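PDB 2OZH: N-acetyltransferase domain-containing protein from Xanthomonas campestris pv. campestris, which probably transfers an acyl group, as GNAT acetyltransferases do from acetyl-CoA, to an acceptor not yet known. Local coordinates for residues L35-V38 with Q39-I42; G49-D53 with G54-A58; P79-G83 with R84-K88. All coordinates share one frame; numbering follows the deposited sequence. Where two conformers were deposited one is given.

In the fold
None of the three contacts nests in or crosses another; they follow in series along one acetyltransferase domain. Contact 1 comes first and spans two turns of helix 35-43. The next element, strand 46-52, turns back into strand 55-64 within the mixed sheet, and contact 2 closes that hairpin. Contact 3 closes the loop that carries the chain from strand 69-77 into helix 86-96 and holds a sulfate. Contacts 2 and 3 touch, their centres about 11 Å apart: Val-52 and Val-57 pack against Tyr-86, and Val-57 also against His-81. Contact 1 stands apart, its centre about 25 Å from that of contact 3, beside the second subunit.

Contact 1. Residues L35-V38 with Q39-I42; sequences LALV and QRAI
Val-38 and Ile-42, one helical turn apart, lie side by side and point the same way. The touch is made by methyls, Val-38 CG1 against Ile-42 CD1 at 3.8 Å. Ile-42 turns CG1 beside its own backbone N (chi1 -76°), which also brings CG1 to 3.4 Å from Val-38 O, so its outer branch runs back along the helix toward the valine. A second, mixed pair forms where Leu-37 meets Arg-40: the methyl Leu-37 CD2 comes to the edge of the guanidinium, near its plane, 3.5 Å from Arg-40 NH1. The arginine gets there by a bend at chi3 (-56°) that folds its end back toward the start of the helix, with Ala-36 O above one guanidinium face, toward its rim. Beneath these side chains run four successive i to i+4 backbone bonds, from Gln-39 N to Leu-35 O at 2.9 Å through Ile-42 N to Val-38 O at 3.0 Å. On the side of Ala-41, its CB rests 3.2 Å from Leu-37 O. Farther out, Gln-39 bends at chi2 and gives its NE2 to Asp-43 OD1 in the next turn. Ile-42 packs on Ile-16 of helix 16-26 and on Phe-59 of strand 55-64, while Arg-40 and Ala-41 pack against Tyr-66 and Asp-65 of the second subunit, respectively. The arrangement is that of a regular alpha-helix with Val-38, Ala-41 and Ile-42 buried, consistent with the second of the two helices that link the first and second strands of the GNAT fold.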
loop_
_atom_site.group_PDB
_atom_site.type_symbol
_atom_site.label_atom_id
_atom_site.label_comp_id
_atom_site.label_asym_id
_atom_site.label_seq_id
_atom_site.Cartn_x
_atom_site.Cartn_y
_atom_site.Cartn_z
ATOM N N LEU A 35 -11.093 -14.448 9.875
ATOM C CA LEU A 35 -9.828 -15.168 9.926
ATOM C C LEU A 35 -9.190 -15.313 8.556
ATOM O O LEU A 35 -8.010 -15.129 8.401
ATOM C CB LEU A 35 -10.029 -16.536 10.563
ATOM C CG LEU A 35 -8.803 -17.443 10.609
ATOM C CD1 LEU A 35 -7.639 -16.800 11.362
ATOM C CD2 LEU A 35 -9.141 -18.764 11.248
ATOM N N ALA A 36 -9.991 -15.648 7.554
ATOM C CA ALA A 36 -9.430 -15.896 6.230
ATOM C C ALA A 36 -8.811 -14.646 5.679
ATOM O O ALA A 36 -7.803 -14.718 4.945
ATOM C CB ALA A 36 -10.513 -16.420 5.283
ATOM N N LEU A 37 -9.350 -13.473 6.007
ATOM C CA LEU A 37 -8.778 -12.221 5.543
ATOM C C LEU A 37 -7.513 -11.900 6.299
ATOM O O LEU A 37 -6.565 -11.343 5.751
ATOM C CB LEU A 37 -9.743 -11.032 5.634
ATOM C CG LEU A 37 -10.849 -10.970 4.627
ATOM C CD1 LEU A 37 -11.498 -9.586 4.704
ATOM C CD2 LEU A 37 -10.313 -11.254 3.195
ATOM N N VAL A 38 -7.492 -12.180 7.604
ATOM C CA VAL A 38 -6.256 -11.999 8.383
ATOM C C VAL A 38 -5.150 -12.836 7.770
ATOM O O VAL A 38 -4.045 -12.341 7.566
ATOM C CB VAL A 38 -6.493 -12.369 9.875
ATOM C CG1 VAL A 38 -5.179 -12.353 10.645
ATOM C CG2 VAL A 38 -7.473 -11.392 10.504
ATOM N N GLN A 39 -5.424 -14.100 7.495
ATOM C CA GLN A 39 -4.415 -14.973 6.947
ATOM C C GLN A 39 -3.944 -14.496 5.587
ATOM O O GLN A 39 -2.727 -14.435 5.341
ATOM C CB GLN A 39 -4.907 -16.406 6.835
ATOM C CG GLN A 39 -3.790 -17.369 6.399
ATOM C CD GLN A 39 -2.753 -17.632 7.459
ATOM O OE1 GLN A 39 -3.073 -18.214 8.504
ATOM N NE2 GLN A 39 -1.517 -17.248 7.209
ATOM N N ARG A 40 -4.888 -14.149 4.711
ATOM C CA ARG A 40 -4.511 -13.668 3.384
ATOM C C ARG A 40 -3.683 -12.386 3.471
ATOM O O ARG A 40 -2.668 -12.225 2.780
ATOM C CB ARG A 40 -5.759 -13.461 2.540
ATOM C CG ARG A 40 -5.479 -13.050 1.104
ATOM C CD ARG A 40 -6.724 -13.129 0.217
ATOM N NE ARG A 40 -7.268 -14.483 0.273
ATOM C CZ ARG A 40 -8.467 -14.840 0.743
ATOM N NH1 ARG A 40 -9.362 -13.952 1.140
ATOM N NH2 ARG A 40 -8.789 -16.137 0.775
ATOM N N ALA A 41 -4.108 -11.474 4.323
ATOM C CA ALA A 41 -3.388 -10.227 4.492
ATOM C C ALA A 41 -1.961 -10.495 4.902
ATOM O O ALA A 41 -1.013 -9.925 4.351
ATOM C CB ALA A 41 -4.078 -9.363 5.556
ATOM N N ILE A 42 -1.765 -11.354 5.904
ATOM C CA ILE A 42 -0.438 -11.679 6.390
ATOM C C ILE A 42 0.414 -12.313 5.300
ATOM O O ILE A 42 1.594 -11.968 5.152
ATOM C CB ILE A 42 -0.583 -12.564 7.664
ATOM C CG1 ILE A 42 -0.987 -11.672 8.844
ATOM C CG2 ILE A 42 0.681 -13.358 7.952
ATOM C CD1 ILE A 42 -1.385 -12.420 10.104
#

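Contact 2. Residues G49-D53 with G54-A58; sequences GGFVD and GRQVA
Gly-50 and Ala-58 pair across the hairpin, away from its turn, and backbone hydrogen bonds make up most of the contact. Gly-50 N donates to Ala-58 O at 3.0 Å; in return Gly-50 O takes Val-57 N at 2.8 Å and, weakly, Ala-58 N. Two residues thus face one, a classic beta bulge. Nearer the turn, Val-52 and Arg-55 form a hydrogen-bonded pair that closes a type I' turn with Asp-53 and Gly-54 at its corners; Gly-54 has backbone angles (phi 88°, psi 0°) suited to a residue without a side chain. Among side-chain polar bonds, Arg-55 bends at chi2 and chi3 and meets Asp-53 O side-on, with the carbonyl oxygen near the guanidinium plane. Arg-55 NH2 lies 2.8 Å from Asp-53 O. The distance from Arg-55 NE to Asp-53 O, 2.5 Å, is implausibly short and its exact value doubtful. Gln-56, extended beyond CG, sends NE2 to Ala-58 O at 3.0 Å, while its OE1 accepts from Asp-15 N. Ala-58 O is held by two donors, Gly-50 N and Gln-56 NE2, from opposite faces of its plane. Apolar contact occurs on both faces of the sheet. On one, Phe-51 crosses Gln-56 at a slant, Phe-51 CE2 3.7 Å from Gln-56 CB, with ring and amide planes 43° apart. On the other, Val-52 CG2 meets Val-57 CG2 at 3.9 Å. The chemistry implies a bulge fixed by the double hold on Ala-58 O, one donor from the opposing strand and one from a side-chain amide.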
loop_
_atom_site.group_PDB
_atom_site.type_symbol
_atom_site.label_atom_id
_atom_site.label_comp_id
_atom_site.label_asym_id
_atom_site.label_seq_id
_atom_site.Cartn_x
_atom_site.Cartn_y
_atom_site.Cartn_z
ATOM N N GLY A 49 6.634 -9.523 13.954
ATOM C CA GLY A 49 6.120 -10.054 15.204
ATOM C C GLY A 49 7.105 -9.820 16.311
ATOM O O GLY A 49 8.308 -9.934 16.115
ATOM N N GLY A 50 6.607 -9.511 17.498
ATOM C CA GLY A 50 7.421 -9.435 18.685
ATOM C C GLY A 50 7.030 -10.543 19.655
ATOM O O GLY A 50 5.845 -10.804 19.836
ATOM N N PHE A 51 8.048 -11.195 20.189
ATOM C CA PHE A 51 7.857 -12.404 20.988
ATOM C C PHE A 51 8.663 -12.343 22.270
ATOM O O PHE A 51 9.817 -11.887 22.254
ATOM C CB PHE A 51 8.305 -13.641 20.201
ATOM C CG PHE A 51 7.608 -13.796 18.869
ATOM C CD1 PHE A 51 8.079 -13.134 17.758
ATOM C CD2 PHE A 51 6.472 -14.583 18.735
ATOM C CE1 PHE A 51 7.464 -13.250 16.553
ATOM C CE2 PHE A 51 5.834 -14.697 17.537
ATOM C CZ PHE A 51 6.315 -14.061 16.449
ATOM N N VAL A 52 8.069 -12.844 23.341
ATOM C CA VAL A 52 8.758 -12.987 24.620
ATOM C C VAL A 52 8.409 -14.358 25.189
ATOM O O VAL A 52 7.253 -14.687 25.335
ATOM C CB VAL A 52 8.335 -11.878 25.613
ATOM C CG1 VAL A 52 9.022 -12.085 26.980
ATOM C CG2 VAL A 52 8.642 -10.506 25.043
ATOM N N ASP A 53 9.432 -15.124 25.537
ATOM C CA ASP A 53 9.271 -16.410 26.220
ATOM C C ASP A 53 8.258 -17.309 25.511
ATOM O O ASP A 53 7.411 -17.969 26.115
ATOM C CB ASP A 53 8.906 -16.203 27.696
ATOM C CG ASP A 53 10.007 -15.509 28.489
ATOM O OD1 ASP A 53 11.179 -15.534 28.097
ATOM O OD2 ASP A 53 9.657 -14.940 29.534
ATOM N N GLY A 54 8.359 -17.328 24.193
ATOM C CA GLY A 54 7.610 -18.266 23.399
ATOM C C GLY A 54 6.231 -17.841 22.971
ATOM O O GLY A 54 5.499 -18.619 22.356
ATOM N N ARG A 55 5.831 -16.617 23.373
ATOM C CA ARG A 55 4.517 -16.098 23.094
ATOM C C ARG A 55 4.650 -14.805 22.293
ATOM O O ARG A 55 5.550 -14.013 22.557
ATOM C CB ARG A 55 3.794 -15.753 24.394
ATOM C CG ARG A 55 3.016 -16.893 25.050
ATOM C CD ARG A 55 3.802 -18.053 25.464
ATOM N NE ARG A 55 4.885 -17.820 26.421
ATOM C CZ ARG A 55 4.793 -17.826 27.752
ATOM N NH1 ARG A 55 3.633 -18.054 28.367
ATOM N NH2 ARG A 55 5.896 -17.699 28.454
ATOM N N GLN A 56 3.722 -14.589 21.375
ATOM C CA GLN A 56 3.665 -13.310 20.659
ATOM C C GLN A 56 3.039 -12.256 21.572
ATOM O O GLN A 56 2.006 -12.477 22.191
ATOM C CB GLN A 56 2.875 -13.438 19.382
ATOM C CG GLN A 56 2.989 -12.170 18.522
ATOM C CD GLN A 56 2.436 -12.275 17.156
ATOM O OE1 GLN A 56 2.108 -13.350 16.675
ATOM N NE2 GLN A 56 2.399 -11.127 16.458
ATOM N N VAL A 57 3.691 -11.090 21.603
ATOM C CA VAL A 57 3.262 -9.963 22.430
ATOM C C VAL A 57 2.977 -8.698 21.628
ATOM O O VAL A 57 2.390 -7.760 22.176
ATOM C CB VAL A 57 4.312 -9.634 23.504
ATOM C CG1 VAL A 57 4.533 -10.878 24.399
ATOM C CG2 VAL A 57 5.596 -9.136 22.938
ATOM N N ALA A 58 3.381 -8.636 20.357
ATOM C CA ALA A 58 3.235 -7.388 19.596
ATOM C C ALA A 58 3.256 -7.716 18.124
ATOM O O ALA A 58 3.711 -8.791 17.711
ATOM C CB ALA A 58 4.358 -6.420 19.934
#

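Contact 3. Residues P79-G83 with R84-K88; sequences PEHRG and RGYSK. With SO4 (sulfate ion), chain B.
One water is gripped from four directions where His-81, Arg-84 and Tyr-86 come together. It donates to His-81 O at 2.7 Å and to sulfate O3, and it accepts from Arg-84 N and Tyr-86 N. The sulfate itself is bound by Gly-83 N to O4 at 2.7 Å, in a nearly straight bond (172°), and by Ser-87 N to O3 at 3.0 Å; in the conformer described, one of two, Ser-87 OG donates to sulfate O2. A second water joins His-81 ND1 to Tyr-86 OH, lying in the plane of both rings, while His-81 CB packs 3.8 Å from Tyr-86 CE2. Arg-84 lays its CB over one face of the tyrosine, toward the rim; its NE gives to a third water, shared with the carbonyls of Glu-80 and Arg-82. In one of its two conformers Arg-82 extends away, its NE bonding Val-77 O. Gly-85 is the N-cap of helix 86-96, whose amide end would favour an anion. Arg-82 to Ser-87 closely resembles the Gln/Arg-x-x-Gly-x-Gly/Ala signature of GNAT enzymes, with serine last, and the sulfate, itself probably from the crystallisation liquor, probably marks where the pyrophosphate of acetyl-CoA would sit.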
loop_
_atom_site.group_PDB
_atom_site.type_symbol
_atom_site.label_atom_id
_atom_site.label_comp_id
_atom_site.label_asym_id
_atom_site.label_seq_id
_atom_site.Cartn_x
_atom_site.Cartn_y
_atom_site.Cartn_z
ATOM N N PRO A 79 -1.945 -5.615 26.140
ATOM C CA PRO A 79 -1.968 -4.680 27.257
ATOM C C PRO A 79 -1.045 -4.991 28.409
ATOM O O PRO A 79 -0.461 -4.053 28.994
ATOM C CB PRO A 79 -3.432 -4.734 27.731
ATOM C CG PRO A 79 -4.196 -5.104 26.539
ATOM C CD PRO A 79 -3.303 -6.058 25.756
ATOM N N GLU A 80 -0.859 -6.253 28.750
ATOM C CA GLU A 80 0.005 -6.587 29.880
ATOM C C GLU A 80 1.496 -6.427 29.579
ATOM O O GLU A 80 2.325 -6.555 30.480
ATOM C CB GLU A 80 -0.293 -7.994 30.426
ATOM C CG GLU A 80 0.164 -9.118 29.574
ATOM C CD GLU A 80 -0.829 -9.567 28.488
ATOM O OE1 GLU A 80 -1.742 -8.794 28.036
ATOM O OE2 GLU A 80 -0.652 -10.742 28.074
ATOM N N HIS A 81 1.825 -6.126 28.329
ATOM C CA HIS A 81 3.193 -6.019 27.841
ATOM C C HIS A 81 3.553 -4.600 27.457
ATOM O O HIS A 81 4.589 -4.383 26.822
ATOM C CB HIS A 81 3.403 -6.974 26.657
ATOM C CG HIS A 81 3.327 -8.410 27.044
ATOM N ND1 HIS A 81 4.353 -9.054 27.711
ATOM C CD2 HIS A 81 2.361 -9.335 26.851
ATOM C CE1 HIS A 81 3.993 -10.308 27.943
ATOM N NE2 HIS A 81 2.789 -10.499 27.441
ATOM N N ARG A 82 2.706 -3.636 27.788
ATOM C CA ARG A 82 2.959 -2.255 27.422
ATOM C C ARG A 82 4.019 -1.571 28.305
ATOM O O ARG A 82 4.309 -2.018 29.431
ATOM C CB ARG A 82 1.643 -1.461 27.362
ATOM C CG ARG A 82 0.821 -1.881 26.147
ATOM C CD ARG A 82 -0.546 -1.294 26.074
ATOM N NE ARG A 82 -1.338 -1.960 25.032
ATOM C CZ ARG A 82 -2.658 -1.880 24.962
ATOM N NH1 ARG A 82 -3.338 -1.143 25.837
ATOM N NH2 ARG A 82 -3.300 -2.537 24.019
ATOM N N GLY A 83 4.582 -0.495 27.759
ATOM C CA GLY A 83 5.562 0.321 28.459
ATOM C C GLY A 83 6.962 -0.264 28.559
ATOM O O GLY A 83 7.807 0.260 29.287
ATOM N N ARG A 84 7.219 -1.354 27.833
ATOM C CA ARG A 84 8.476 -2.063 27.876
ATOM C C ARG A 84 9.344 -1.844 26.657
ATOM O O ARG A 84 10.362 -2.483 26.508
ATOM C CB ARG A 84 8.219 -3.555 28.087
ATOM C CG ARG A 84 7.618 -3.845 29.416
ATOM C CD ARG A 84 7.214 -5.296 29.522
ATOM N NE ARG A 84 6.780 -5.715 30.853
ATOM C CZ ARG A 84 7.554 -6.336 31.750
ATOM N NH1 ARG A 84 8.838 -6.603 31.511
ATOM N NH2 ARG A 84 7.027 -6.681 32.921
ATOM N N GLY A 85 8.926 -0.983 25.747
ATOM C CA GLY A 85 9.661 -0.712 24.545
ATOM C C GLY A 85 9.368 -1.621 23.379
ATOM O O GLY A 85 10.079 -1.539 22.359
ATOM N N TYR A 86 8.336 -2.458 23.487
ATOM C CA TYR A 86 8.057 -3.402 22.386
ATOM C C TYR A 86 7.563 -2.702 21.109
ATOM O O TYR A 86 7.987 -3.109 20.004
ATOM C CB TYR A 86 7.104 -4.504 22.861
ATOM C CG TYR A 86 7.566 -5.325 24.037
ATOM C CD1 TYR A 86 8.911 -5.347 24.440
ATOM C CD2 TYR A 86 6.691 -6.121 24.738
ATOM C CE1 TYR A 86 9.313 -6.091 25.519
ATOM C CE2 TYR A 86 7.092 -6.882 25.803
ATOM C CZ TYR A 86 8.421 -6.869 26.201
ATOM O OH TYR A 86 8.774 -7.619 27.266
ATOM N N SER A 87 6.751 -1.641 21.201
ATOM C CA SER A 87 6.331 -0.867 20.000
ATOM C C SER A 87 7.536 -0.307 19.292
ATOM O O SER A 87 7.668 -0.387 18.056
ATOM C CB SER A 87 5.403 0.324 20.334
ATOM O OG SER A 87 4.085 -0.098 20.595
ATOM N N LYS A 88 8.424 0.317 20.066
ATOM C CA LYS A 88 9.611 0.921 19.531
ATOM C C LYS A 88 10.492 -0.145 18.900
ATOM O O LYS A 88 11.095 0.094 17.884
ATOM C CB LYS A 88 10.403 1.678 20.627
ATOM C CG LYS A 88 11.805 2.181 20.154
ATOM C CD LYS A 88 12.671 2.765 21.277
ATOM C CE LYS A 88 13.879 3.516 20.726
ATOM N NZ LYS A 88 14.981 2.564 20.379
HETATM S S SO4 B . 4.690 0.485 24.111
HETATM O O1 SO4 B . 5.320 1.760 24.393
HETATM O O2 SO4 B . 3.720 0.819 23.067
HETATM O O3 SO4 B . 5.820 -0.246 23.644
HETATM O O4 SO4 B . 3.891 -0.020 25.218
HETATM O O HOH W 1 4.169 -4.287 30.882
HETATM O O HOH W 2 6.061 -2.591 25.463
HETATM O O HOH W 3 6.855 -8.642 28.727
#